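Local coordinates for cytochrome P450 (Bacillus megaterium, PDB 5L92), which binds heme and the steroid corticosterone and probably acts as a cytochrome P450 monooxygenase, hydroxylating steroids with molecular oxygen, at residues E21-F26 and R284-V289; Q45-F50 and A309-V314. All blocks are in the same frame, centred on the assembly; numbering follows the deposited sequence.

Interaction 1. Residues E21-F26 and R284-V289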
loop_
_atom_site.group_PDB
_atom_site.type_symbol
_atom_site.label_atom_id
_atom_site.label_comp_id
_atom_site.label_asym_id
_atom_site.label_seq_id
_atom_site.Cartn_x
_atom_site.Cartn_y
_atom_site.Cartn_z
ATOM N N GLU A 21 4.145 16.855 -11.697
ATOM C CA GLU A 21 5.343 16.056 -11.939
ATOM C C GLU A 21 5.512 14.985 -10.866
ATOM O O GLU A 21 5.788 13.826 -11.185
ATOM C CB GLU A 21 6.574 16.966 -12.047
ATOM C CG GLU A 21 6.625 17.659 -13.417
ATOM C CD GLU A 21 7.537 18.885 -13.481
ATOM O OE1 GLU A 21 7.972 19.387 -12.414
ATOM O OE2 GLU A 21 7.811 19.344 -14.620
ATOM N N ARG A 22 5.307 15.340 -9.591
ATOM C CA ARG A 22 5.313 14.339 -8.520
ATOM C C ARG A 22 4.335 13.191 -8.779
ATOM O O ARG A 22 4.626 12.031 -8.474
ATOM C CB ARG A 22 4.968 14.994 -7.179
ATOM C CG ARG A 22 5.972 16.022 -6.692
ATOM C CD ARG A 22 5.422 16.818 -5.502
ATOM N NE ARG A 22 6.000 16.390 -4.232
ATOM C CZ ARG A 22 5.429 15.568 -3.353
ATOM N NH1 ARG A 22 4.206 15.034 -3.584
ATOM N NH2 ARG A 22 6.103 15.277 -2.224
ATOM N N PHE A 23 3.150 13.488 -9.284
ATOM C CA PHE A 23 2.214 12.408 -9.531
ATOM C C PHE A 23 2.462 11.702 -10.855
ATOM O O PHE A 23 1.778 10.724 -11.156
ATOM C CB PHE A 23 0.782 12.933 -9.494
ATOM C CG PHE A 23 -0.254 11.868 -9.273
ATOM C CD1 PHE A 23 -0.212 11.061 -8.154
ATOM C CD2 PHE A 23 -1.290 11.709 -10.161
ATOM C CE1 PHE A 23 -1.201 10.061 -7.932
ATOM C CE2 PHE A 23 -2.281 10.731 -9.951
ATOM C CZ PHE A 23 -2.230 9.916 -8.817
ATOM N N ASN A 24 3.412 12.165 -11.652
ATOM C CA ASN A 24 3.738 11.537 -12.932
ATOM C C ASN A 24 5.260 11.425 -13.036
ATOM O O ASN A 24 5.919 12.144 -13.797
ATOM C CB ASN A 24 3.105 12.297 -14.100
ATOM C CG ASN A 24 1.563 12.262 -14.056
ATOM O OD1 ASN A 24 0.940 11.262 -14.410
ATOM N ND2 ASN A 24 0.956 13.346 -13.591
ATOM N N PRO A 25 5.844 10.511 -12.266
ATOM C CA PRO A 25 7.288 10.263 -12.327
ATOM C C PRO A 25 7.729 9.404 -13.504
ATOM O O PRO A 25 8.924 9.100 -13.616
ATOM C CB PRO A 25 7.555 9.531 -10.996
ATOM C CG PRO A 25 6.252 8.780 -10.728
ATOM C CD PRO A 25 5.166 9.692 -11.238
ATOM N N PHE A 26 6.824 9.048 -14.414
ATOM C CA PHE A 26 7.122 7.972 -15.358
ATOM C C PHE A 26 8.082 8.380 -16.474
ATOM O O PHE A 26 8.787 7.514 -16.988
ATOM C CB PHE A 26 5.807 7.415 -15.919
ATOM C CG PHE A 26 4.787 7.118 -14.816
ATOM C CD1 PHE A 26 4.987 6.082 -13.957
ATOM C CD2 PHE A 26 3.672 7.914 -14.648
ATOM C CE1 PHE A 26 4.075 5.814 -12.938
ATOM C CE2 PHE A 26 2.771 7.649 -13.644
ATOM C CZ PHE A 26 2.991 6.614 -12.780
ATOM N N ARG A 284 -0.643 -1.762 -11.983
ATOM C CA ARG A 284 0.555 -1.613 -12.818
ATOM C C ARG A 284 0.847 -0.144 -13.118
ATOM O O ARG A 284 1.996 0.309 -13.008
ATOM C CB ARG A 284 0.362 -2.385 -14.145
ATOM C CG ARG A 284 1.657 -2.549 -14.947
ATOM C CD ARG A 284 1.479 -2.824 -16.477
ATOM N NE ARG A 284 0.700 -1.814 -17.216
ATOM C CZ ARG A 284 1.215 -0.852 -17.984
ATOM N NH1 ARG A 284 2.520 -0.713 -18.141
ATOM N NH2 ARG A 284 0.415 -0.005 -18.596
ATOM N N TYR A 285 -0.188 0.607 -13.516
ATOM C CA TYR A 285 -0.063 1.924 -14.135
ATOM C C TYR A 285 0.051 3.048 -13.109
ATOM O O TYR A 285 0.800 4.004 -13.326
ATOM C CB TYR A 285 -1.272 2.157 -15.064
ATOM C CG TYR A 285 -1.111 3.283 -16.060
ATOM C CD1 TYR A 285 -0.360 3.124 -17.227
ATOM C CD2 TYR A 285 -1.716 4.494 -15.839
ATOM C CE1 TYR A 285 -0.238 4.176 -18.134
ATOM C CE2 TYR A 285 -1.618 5.516 -16.726
ATOM C CZ TYR A 285 -0.879 5.371 -17.866
ATOM O OH TYR A 285 -0.794 6.435 -18.711
ATOM N N ARG A 286 -0.664 2.939 -11.989
ATOM C CA ARG A 286 -0.653 3.936 -10.932
ATOM C C ARG A 286 -0.561 3.229 -9.576
ATOM O O ARG A 286 -1.476 3.216 -8.758
ATOM C CB ARG A 286 -1.852 4.856 -11.041
ATOM C CG ARG A 286 -1.600 5.953 -12.112
ATOM C CD ARG A 286 -2.527 7.138 -11.965
ATOM N NE ARG A 286 -2.511 7.962 -13.149
ATOM C CZ ARG A 286 -1.563 8.838 -13.453
ATOM N NH1 ARG A 286 -0.529 9.005 -12.649
ATOM N NH2 ARG A 286 -1.645 9.546 -14.577
ATOM N N SER A 287 0.562 2.581 -9.393
ATOM C CA SER A 287 0.735 1.654 -8.284
ATOM C C SER A 287 0.685 2.389 -6.944
ATOM O O SER A 287 1.423 3.362 -6.760
ATOM C CB SER A 287 2.057 0.940 -8.459
ATOM O OG SER A 287 2.286 0.640 -9.837
ATOM N N PRO A 288 -0.144 1.941 -5.996
ATOM C CA PRO A 288 -0.175 2.540 -4.637
ATOM C C PRO A 288 1.171 2.582 -3.929
ATOM O O PRO A 288 1.402 3.469 -3.096
ATOM C CB PRO A 288 -1.166 1.619 -3.902
ATOM C CG PRO A 288 -2.061 1.125 -5.019
ATOM C CD PRO A 288 -1.109 0.833 -6.107
ATOM N N VAL A 289 2.057 1.638 -4.224
ATOM C CA VAL A 289 3.419 1.628 -3.709
ATOM C C VAL A 289 4.377 1.669 -4.901
ATOM O O VAL A 289 4.400 0.744 -5.719
ATOM C CB VAL A 289 3.683 0.415 -2.818
ATOM C CG1 VAL A 289 5.129 0.443 -2.260
ATOM C CG2 VAL A 289 2.674 0.370 -1.615
#

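Interaction 2. Residues Q45-F50 and A309-V314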
loop_
_atom_site.group_PDB
_atom_site.type_symbol
_atom_site.label_atom_id
_atom_site.label_comp_id
_atom_site.label_asym_id
_atom_site.label_seq_id
_atom_site.Cartn_x
_atom_site.Cartn_y
_atom_site.Cartn_z
ATOM N N GLN A 45 21.776 8.861 -1.523
ATOM C CA GLN A 45 22.590 7.835 -0.848
ATOM C C GLN A 45 21.969 6.432 -0.993
ATOM O O GLN A 45 21.887 5.659 -0.040
ATOM C CB GLN A 45 22.774 8.203 0.634
ATOM C CG GLN A 45 23.504 9.497 0.875
ATOM C CD GLN A 45 25.007 9.322 0.767
ATOM O OE1 GLN A 45 25.606 8.680 1.606
ATOM N NE2 GLN A 45 25.612 9.862 -0.298
ATOM N N VAL A 46 21.514 6.104 -2.202
ATOM C CA VAL A 46 20.898 4.810 -2.475
ATOM C C VAL A 46 21.269 4.368 -3.886
ATOM O O VAL A 46 21.577 5.184 -4.759
ATOM C CB VAL A 46 19.339 4.832 -2.322
ATOM C CG1 VAL A 46 18.906 5.174 -0.903
ATOM C CG2 VAL A 46 18.700 5.792 -3.312
ATOM N N TRP A 47 21.215 3.060 -4.106
ATOM C CA TRP A 47 21.177 2.480 -5.440
ATOM C C TRP A 47 19.726 2.379 -5.892
ATOM O O TRP A 47 18.966 1.594 -5.333
ATOM C CB TRP A 47 21.771 1.075 -5.466
ATOM C CG TRP A 47 23.183 0.992 -5.240
ATOM C CD1 TRP A 47 23.802 0.787 -4.061
ATOM C CD2 TRP A 47 24.203 1.099 -6.223
ATOM N NE1 TRP A 47 25.147 0.724 -4.239
ATOM C CE2 TRP A 47 25.427 0.936 -5.561
ATOM C CE3 TRP A 47 24.200 1.302 -7.605
ATOM C CZ2 TRP A 47 26.650 0.977 -6.223
ATOM C CZ3 TRP A 47 25.423 1.346 -8.272
ATOM C CH2 TRP A 47 26.633 1.180 -7.573
ATOM N N ASP A 48 19.364 3.156 -6.900
ATOM C CA ASP A 48 18.091 3.015 -7.585
ATOM C C ASP A 48 18.135 1.852 -8.576
ATOM O O ASP A 48 19.151 1.624 -9.240
ATOM C CB ASP A 48 17.766 4.305 -8.319
ATOM C CG ASP A 48 17.458 5.440 -7.385
ATOM O OD1 ASP A 48 16.814 5.230 -6.341
ATOM O OD2 ASP A 48 17.853 6.565 -7.713
ATOM N N VAL A 49 17.036 1.097 -8.646
ATOM C CA VAL A 49 16.887 -0.032 -9.578
ATOM C C VAL A 49 15.571 0.147 -10.345
ATOM O O VAL A 49 14.480 0.062 -9.759
ATOM C CB VAL A 49 16.923 -1.365 -8.832
ATOM C CG1 VAL A 49 16.693 -2.534 -9.765
ATOM C CG2 VAL A 49 18.272 -1.510 -8.102
ATOM N N PHE A 50 15.670 0.353 -11.658
ATOM C CA PHE A 50 14.525 0.792 -12.444
ATOM C C PHE A 50 13.983 -0.240 -13.423
ATOM O O PHE A 50 12.862 -0.071 -13.900
ATOM C CB PHE A 50 14.880 2.051 -13.242
ATOM C CG PHE A 50 15.145 3.273 -12.396
ATOM C CD1 PHE A 50 14.109 4.029 -11.891
ATOM C CD2 PHE A 50 16.438 3.693 -12.144
ATOM C CE1 PHE A 50 14.359 5.174 -11.104
ATOM C CE2 PHE A 50 16.687 4.831 -11.383
ATOM C CZ PHE A 50 15.643 5.566 -10.858
ATOM N N ALA A 309 28.263 -4.170 0.840
ATOM C CA ALA A 309 27.657 -4.456 2.133
ATOM C C ALA A 309 27.226 -3.175 2.824
ATOM O O ALA A 309 28.002 -2.222 2.923
ATOM C CB ALA A 309 28.662 -5.226 3.013
ATOM N N GLY A 310 25.975 -3.159 3.314
ATOM C CA GLY A 310 25.477 -2.027 4.064
ATOM C C GLY A 310 24.933 -0.859 3.260
ATOM O O GLY A 310 24.367 0.065 3.850
ATOM N N GLU A 311 25.059 -0.860 1.937
ATOM C CA GLU A 311 24.422 0.175 1.131
ATOM C C GLU A 311 22.912 -0.094 0.929
ATOM O O GLU A 311 22.456 -1.241 0.857
ATOM C CB GLU A 311 25.160 0.280 -0.193
ATOM C CG GLU A 311 26.462 1.095 -0.053
ATOM C CD GLU A 311 27.473 0.853 -1.122
ATOM O OE1 GLU A 311 27.151 0.232 -2.142
ATOM O OE2 GLU A 311 28.634 1.276 -0.937
ATOM N N HIS A 312 22.132 0.982 0.866
ATOM C CA HIS A 312 20.692 0.878 0.647
ATOM C C HIS A 312 20.361 0.785 -0.847
ATOM O O HIS A 312 21.052 1.359 -1.687
ATOM C CB HIS A 312 19.964 2.089 1.246
ATOM C CG HIS A 312 20.103 2.220 2.730
ATOM N ND1 HIS A 312 20.931 1.416 3.479
ATOM C CD2 HIS A 312 19.539 3.090 3.602
ATOM C CE1 HIS A 312 20.873 1.783 4.748
ATOM N NE2 HIS A 312 20.027 2.791 4.849
ATOM N N VAL A 313 19.262 0.089 -1.162
ATOM C CA VAL A 313 18.798 -0.146 -2.525
ATOM C C VAL A 313 17.317 0.209 -2.584
ATOM O O VAL A 313 16.567 -0.109 -1.659
ATOM C CB VAL A 313 19.024 -1.619 -2.969
ATOM C CG1 VAL A 313 18.604 -1.855 -4.412
ATOM C CG2 VAL A 313 20.434 -2.000 -2.784
ATOM N N VAL A 314 16.900 0.866 -3.654
ATOM C CA VAL A 314 15.497 1.244 -3.838
ATOM C C VAL A 314 15.017 0.639 -5.151
ATOM O O VAL A 314 15.288 1.129 -6.235
ATOM C CB VAL A 314 15.336 2.784 -3.836
ATOM C CG1 VAL A 314 13.866 3.189 -4.049
ATOM C CG2 VAL A 314 15.846 3.361 -2.519
HETATM O O HOH W 1 23.408 3.516 1.140
#

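Interaction 1. Residues E21-F26 and R284-V289
R286, just past the end of helix 275-285, plugs into the turn that follows the N-terminal helix 19-22, a buried, mainly polar contact. Helix 275-285 carries E281 and R284, salt-bridged as in the ExxR motif of the P450 K helix, and beyond R286 the chain runs on to P288 and V289, which touch the heme. The arginine is extended from CG to NE, which carries its head across to the turn. There R286 NH2 and NH1 both grip N24 OD1, in the guanidinium plane, at 3.1 and 3.2 Å. NH2 lies in the carbonyl plane of the amide, whereas NH1 sits well above it. N24 ND2 donates to E20 O, holding the amide in place. NH1 also makes a weak, bent bond to F23 O. The phenyl ring of F23 is turned almost parallel to the guanidinium (4° between planes), with CE2 over the guanidinium face, 3.7 Å from R286 NH1. F26 brings its ring edge to NH1, while its CZ meets Y285 O at 3.5 Å. Y393 OH bonds both R286 NH1 and F23 O, and E260 salt-bridges NH2. E260 thus probably balances the buried charge, and neutral oxygens fix the guanidinium.

Interaction 2. Residues Q45-F50 and A309-V314
Three backbone bonds and one side-chain bond join W47 and V49 to E311, H312 and V314, pairing strands 46-49 and 312-315 in parallel within the mixed β1 sheet of the P450 fold. W47 straddles V313 in the usual parallel way: W47 N gives a nearly straight bond to H312 O at 3.0 Å, and W47 O takes V314 N at 2.8 Å. The next step is V49 N to V314 O, and the two strand directions differ by 26°. Beyond the backbone pairing, the side chain of W47 adds a bond: W47 NE1 points straight at E311 OE1, 2.9 Å away with an N-H...O angle of 179°. The carboxylate oxygen lies in the indole plane, yet it is approached from above the carboxylate's own plane. W47 has CG anti to its carbonyl carbon (chi1 -68°), which sends the indole out from the strand with NE1 toward E311. K308 N donates to the same OE1, so the carboxylate ties the indole to the turn that leads into strand 312-315. At the start of the pairing, Q45 and V46 form a G1 beta bulge opposite D41, and a water donates to Q45 O and accepts from H312 N, prolonging the pairing where no direct bond is made. D48, held by R44 and W316, lies alongside V314, both pointing the same way, with OD1 against V314 CB. On that face V46 CB rests on V314 CG2, 3.8 Å away, and V46 CG1 reaches H312 CB. W47 and V313 share the other face, where L307 touches both, and V49 CG2 packs against V313 CG1 at 3.7 Å.

From the N terminus the chain passes first through 21-26, then helix 26-33 and strand 38-41, before reaching 45-50. A long, mostly helical run follows, up to 284-289, where interaction 1 closes a loop of 257 intervening residues. Strands 294-296, 300-302 and 305-307 then lead to 309-314, and interaction 2 closes a second loop of nearly the same size. Because the segments alternate, the loops cross and neither nests in the other. Interaction 1 ties the N-terminal turn to the end of helix 275-285; interaction 2 joins N-terminal and later strands in one sheet. Their centres are 20 Å apart, and they do not touch.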